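Long-range contacts in BspA (BspA_V) (Streptococcus agalactiae serotype III, PDB 5DZ8), which forms the variable domain of a cell-wall-anchored streptococcal adhesin of the antigen I/II family and probably takes part in attachment of the bacterium to its targets: residues V4-K9 against A27-D32; D74-Y79 against K125-N130. All blocks are in the same frame, centred on the assembly; numbering follows the deposited sequence.

Contact 1. Residues V4-K9 against A27-D32; sequences VAFDIK and AKTKPD. With PEG (di(hydroxyethyl)ether), chain D.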
# COMPACT_ATOMS: atom_id res chain seq x y z
N VAL A 4 -14.10 38.92 -1.83
CA VAL A 4 -13.15 37.87 -1.75
C VAL A 4 -13.48 36.70 -2.63
O VAL A 4 -14.53 36.21 -2.53
CB VAL A 4 -13.04 37.35 -0.32
CG1 VAL A 4 -12.02 36.21 -0.30
CG2 VAL A 4 -12.59 38.48 0.61
N ALA A 5 -12.52 36.24 -3.43
CA ALA A 5 -12.66 34.99 -4.14
C ALA A 5 -12.04 33.81 -3.34
O ALA A 5 -10.84 33.81 -2.98
CB ALA A 5 -12.00 35.13 -5.50
N PHE A 6 -12.88 32.82 -3.05
CA PHE A 6 -12.52 31.65 -2.27
C PHE A 6 -12.36 30.49 -3.24
O PHE A 6 -13.19 30.31 -4.07
CB PHE A 6 -13.58 31.30 -1.21
CG PHE A 6 -13.57 29.85 -0.77
CD1 PHE A 6 -12.49 29.32 -0.06
CD2 PHE A 6 -14.62 29.01 -1.08
CE1 PHE A 6 -12.48 27.98 0.36
CE2 PHE A 6 -14.64 27.67 -0.65
CZ PHE A 6 -13.55 27.15 0.06
N ASP A 7 -11.31 29.70 -3.12
CA ASP A 7 -11.32 28.40 -3.77
C ASP A 7 -10.69 27.33 -2.95
O ASP A 7 -9.97 27.60 -1.99
CB ASP A 7 -10.70 28.43 -5.17
CG ASP A 7 -11.75 28.06 -6.29
OD1 ASP A 7 -12.60 27.06 -6.14
OD2 ASP A 7 -11.71 28.78 -7.33
N ILE A 8 -11.01 26.09 -3.32
CA ILE A 8 -10.31 24.96 -2.79
C ILE A 8 -9.97 24.03 -3.93
O ILE A 8 -10.72 23.92 -4.86
CB ILE A 8 -11.06 24.29 -1.59
CG1 ILE A 8 -10.17 23.26 -0.92
CG2 ILE A 8 -12.33 23.61 -2.04
CD1 ILE A 8 -10.76 22.70 0.38
N LYS A 9 -8.81 23.41 -3.84
CA LYS A 9 -8.31 22.54 -4.84
C LYS A 9 -7.40 21.42 -4.27
O LYS A 9 -7.01 21.44 -3.12
CB LYS A 9 -7.59 23.34 -5.93
CG LYS A 9 -6.31 24.02 -5.57
CD LYS A 9 -6.24 25.42 -6.27
CE LYS A 9 -6.01 26.59 -5.28
NZ LYS A 9 -6.98 26.71 -4.11
N ALA A 27 -12.22 22.18 -7.17
CA ALA A 27 -13.44 21.67 -6.63
C ALA A 27 -14.58 22.59 -7.11
O ALA A 27 -14.41 23.79 -7.29
CB ALA A 27 -13.37 21.66 -5.13
N LYS A 28 -15.73 22.00 -7.27
CA LYS A 28 -16.94 22.74 -7.29
C LYS A 28 -17.14 23.36 -5.88
O LYS A 28 -16.98 22.66 -4.91
CB LYS A 28 -18.05 21.76 -7.72
CG LYS A 28 -19.43 22.38 -7.74
CD LYS A 28 -20.46 21.39 -8.25
CE LYS A 28 -21.79 22.12 -8.43
NZ LYS A 28 -22.93 21.31 -8.94
N THR A 29 -17.35 24.67 -5.78
CA THR A 29 -17.47 25.40 -4.50
C THR A 29 -18.56 26.42 -4.55
O THR A 29 -19.01 26.79 -5.62
CB THR A 29 -16.22 26.23 -4.07
OG1 THR A 29 -15.88 27.16 -5.08
CG2 THR A 29 -15.00 25.35 -3.75
N LYS A 30 -19.01 26.84 -3.36
CA LYS A 30 -19.85 27.99 -3.16
C LYS A 30 -19.10 28.97 -2.27
O LYS A 30 -18.20 28.60 -1.59
CB LYS A 30 -21.17 27.65 -2.48
CG LYS A 30 -22.04 26.71 -3.27
CD LYS A 30 -23.41 26.57 -2.59
CE LYS A 30 -23.92 25.17 -2.77
NZ LYS A 30 -25.38 25.07 -2.48
N PRO A 31 -19.52 30.23 -2.25
CA PRO A 31 -18.85 31.21 -1.42
C PRO A 31 -18.96 30.99 0.07
O PRO A 31 -18.13 31.49 0.80
CB PRO A 31 -19.55 32.54 -1.81
CG PRO A 31 -20.07 32.30 -3.19
CD PRO A 31 -20.40 30.84 -3.26
N ASP A 32 -20.00 30.31 0.53
CA ASP A 32 -20.10 29.98 1.95
C ASP A 32 -19.05 28.89 2.40
O ASP A 32 -18.99 28.57 3.56
CB ASP A 32 -21.53 29.53 2.30
CG ASP A 32 -21.88 28.09 1.78
OD1 ASP A 32 -21.04 27.43 1.12
OD2 ASP A 32 -23.02 27.60 2.01
C1 PEG D . -16.16 30.69 -4.16
O1 PEG D . -17.23 29.84 -4.69
C2 PEG D . -16.50 32.20 -4.07
O2 PEG D . -15.69 33.00 -3.15
C3 PEG D . -16.35 34.11 -2.52
C4 PEG D . -16.08 34.24 -0.99
O4 PEG D . -16.51 33.15 -0.13

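Contact 2. Residues D74-Y79 against K125-N130; sequences DSVTLY and KTLQLN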
# COMPACT_ATOMS: atom_id res chain seq x y z
N ASP A 74 -11.68 29.16 10.07
CA ASP A 74 -11.89 28.59 11.40
C ASP A 74 -11.64 27.10 11.42
O ASP A 74 -10.80 26.64 12.21
CB ASP A 74 -13.27 28.93 11.92
CG ASP A 74 -13.47 30.44 12.06
OD1 ASP A 74 -12.59 31.10 12.69
OD2 ASP A 74 -14.46 30.99 11.48
N SER A 75 -12.28 26.38 10.51
CA SER A 75 -12.14 24.96 10.43
C SER A 75 -12.60 24.45 9.08
O SER A 75 -13.09 25.22 8.29
CB SER A 75 -13.00 24.36 11.53
OG SER A 75 -14.37 24.65 11.24
N VAL A 76 -12.50 23.14 8.87
CA VAL A 76 -13.02 22.53 7.68
C VAL A 76 -13.72 21.21 8.03
O VAL A 76 -13.19 20.42 8.80
CB VAL A 76 -11.94 22.29 6.63
CG1 VAL A 76 -10.76 21.50 7.18
CG2 VAL A 76 -12.54 21.60 5.42
N THR A 77 -14.93 21.02 7.49
CA THR A 77 -15.70 19.89 7.83
C THR A 77 -15.79 18.98 6.64
O THR A 77 -16.09 19.45 5.56
CB THR A 77 -17.11 20.31 8.28
OG1 THR A 77 -16.98 21.08 9.47
CG2 THR A 77 -17.94 19.07 8.62
N LEU A 78 -15.51 17.70 6.83
CA LEU A 78 -15.82 16.71 5.82
C LEU A 78 -17.17 16.02 6.12
O LEU A 78 -17.36 15.51 7.21
CB LEU A 78 -14.73 15.66 5.71
CG LEU A 78 -13.32 16.06 5.22
CD1 LEU A 78 -13.28 16.86 3.92
CD2 LEU A 78 -12.57 16.81 6.30
N TYR A 79 -18.03 15.96 5.11
CA TYR A 79 -19.35 15.35 5.23
C TYR A 79 -19.30 13.92 4.76
O TYR A 79 -19.40 13.00 5.58
CB TYR A 79 -20.39 16.13 4.42
CG TYR A 79 -20.66 17.57 4.87
CD1 TYR A 79 -20.50 17.99 6.18
CD2 TYR A 79 -21.17 18.49 3.95
CE1 TYR A 79 -20.76 19.30 6.54
CE2 TYR A 79 -21.47 19.79 4.31
CZ TYR A 79 -21.25 20.20 5.60
OH TYR A 79 -21.55 21.48 5.90
N LYS A 125 -16.65 14.98 10.08
CA LYS A 125 -15.48 15.38 10.87
C LYS A 125 -15.04 16.80 10.59
O LYS A 125 -14.86 17.15 9.43
CB LYS A 125 -14.36 14.39 10.67
CG LYS A 125 -14.65 13.12 11.49
CD LYS A 125 -13.77 11.97 11.05
CE LYS A 125 -13.32 11.06 12.19
NZ LYS A 125 -14.26 9.95 12.36
N THR A 126 -14.96 17.60 11.66
CA THR A 126 -14.48 18.94 11.65
C THR A 126 -13.08 19.01 12.21
O THR A 126 -12.85 18.52 13.28
CB THR A 126 -15.41 19.81 12.45
OG1 THR A 126 -16.69 19.67 11.88
CG2 THR A 126 -14.98 21.28 12.36
N LEU A 127 -12.16 19.53 11.42
CA LEU A 127 -10.79 19.72 11.75
C LEU A 127 -10.54 21.20 11.95
O LEU A 127 -10.73 22.02 11.03
CB LEU A 127 -9.92 19.23 10.60
CG LEU A 127 -10.28 17.93 9.87
CD1 LEU A 127 -9.15 17.54 8.93
CD2 LEU A 127 -10.59 16.76 10.78
N GLN A 128 -10.09 21.56 13.14
CA GLN A 128 -9.84 22.97 13.49
C GLN A 128 -8.58 23.50 12.80
O GLN A 128 -7.63 22.81 12.65
CB GLN A 128 -9.78 23.15 15.01
CG GLN A 128 -11.07 22.76 15.72
CD GLN A 128 -12.19 23.78 15.56
OE1 GLN A 128 -11.97 24.99 15.64
NE2 GLN A 128 -13.39 23.30 15.36
N LEU A 129 -8.63 24.74 12.33
CA LEU A 129 -7.56 25.34 11.60
C LEU A 129 -7.19 26.60 12.31
O LEU A 129 -6.04 26.80 12.52
CB LEU A 129 -8.01 25.68 10.13
CG LEU A 129 -8.42 24.47 9.29
CD1 LEU A 129 -9.08 24.87 7.99
CD2 LEU A 129 -7.22 23.60 9.01
N ASN A 130 -8.16 27.48 12.61
CA ASN A 130 -7.88 28.79 13.26
C ASN A 130 -6.78 29.57 12.59
O ASN A 130 -5.74 29.85 13.18
CB ASN A 130 -7.50 28.62 14.73
CG ASN A 130 -8.56 27.89 15.50
OD1 ASN A 130 -9.73 28.29 15.50
ND2 ASN A 130 -8.19 26.80 16.11

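Contact 1. Residues V4-K9 against A27-D32
Ile8 and Ala27 make the one backbone hydrogen bond that directly joins these antiparallel segments: the amide N of Ala27 donates to O of Ile8 over 3.3 Å, long but fairly straight at 164°. Past Ala27 the ladder stops, and the backbones of residues 28-32 stay too far from strand 4-9 for direct bonds between them; side chains and a bound molecule bridge the gap.

The apolar part centres on the methyl groups of Thr29 and Ile8. CG2 of Ile8 lies 3.6 Å from CG2 of Thr29 and 3.8 Å from CB of Ala27; the branched and short side chains suit this close spacing.

The Phe6 ring makes a contact of its own kind, meeting the backbone O of Lys30 at its edge, near the ring plane, 3.6 Å from CD2. With CG roughly opposite the backbone N (chi1 156°), the ring reaches toward Thr29, whose CG2 approaches obliquely at 3.9 Å from CE2.

Among the polar groups, Thr29 OG1 sits between Asp7 OD1, to which any bond is weak, and O1 of a di(hydroxyethyl)ether molecule at 3.0 Å, where either oxygen could donate. Phe6 N donates to O2 of the same ether at 2.8 Å, and Tyr61 also bonds to it. Residues 5-9 also pair antiparallel with a strand of the second subunit, continuing the sheet.

One direct backbone bond and a small methyl cluster imply a joint in which regular strand pairing gives way, with the amide of Phe6 satisfied by a molecule probably from the crystallisation liquor instead of by residues 27-32.

Contact 2. Residues D74-Y79 against K125-N130
Asp74 O is gripped by two consecutive amides of the opposing strand, Leu129 N at 2.9 Å and Asn130 N at 2.8 Å. Both come from the same face of the carbonyl plane, and the Asn130 N-H points almost straight at the oxygen (171°) although its nitrogen stands above that plane. Asn130 has phi and psi both positive, the left-handed region that asparagine tolerates well.

From here the strands run as a regular antiparallel ladder. Val76 and Leu127 form a hydrogen-bonded pair, exchanging two N-H...O bonds of 3.0 Å, Val76 N to Leu127 O and Leu127 N to Val76 O; Leu78 and Lys125 likewise exchange two, one of them, Leu78 N to Lys125 O, shorter at 2.7 Å. In the non-hydrogen-bonded pair Thr77-Thr126, the two OG1 atoms share a hydrogen bond of 2.8 Å, which either could donate. Each OG1 lies opposite its own carbonyl carbon (chi1 -64° and -57°), which turns both hydroxyls toward each other across that face. Ser75 shares this polar face, its OG 3.6 Å from Thr126 CG2.

The opposite face is mainly apolar, Lys125 turning its end away: CG1 of Val76 packs obliquely against CD1 of Leu129 at 3.9 Å, leucine's length bringing its methyl across to the shorter valine.

Strand 69-85 is flanked by strand 47-63 on its other side, where Asp74 and Ser75 both face Asn58 in a classic beta bulge and Asn58 ND2 bonds to Ser75 OG and Thr77 OG1. Against the apolar face, Leu78 and Leu127 touch Phe147 and Leu129 touches Val146, both of strand 144-167 in the second sheet.

Overall arrangement
Contacts 1 and 2 belong to opposite edges of the same six-stranded antiparallel sheet, joining its first two strands and its last two; their centres are about 15 Å apart and they do not touch. Both are partly buried. Contact 2 is a continuous backbone ladder that buries 496 Å², with one polar face and one that packs on the second sheet. Contact 1 buries 269 Å² and relies more on side chains and a bound ether. The outer strand of contact 1 is continued by the second subunit, whereas no other chain of the assembly touches either segment of contact 2. Phe35 links them, packing on Ile8, Thr29, Val76 and Leu78.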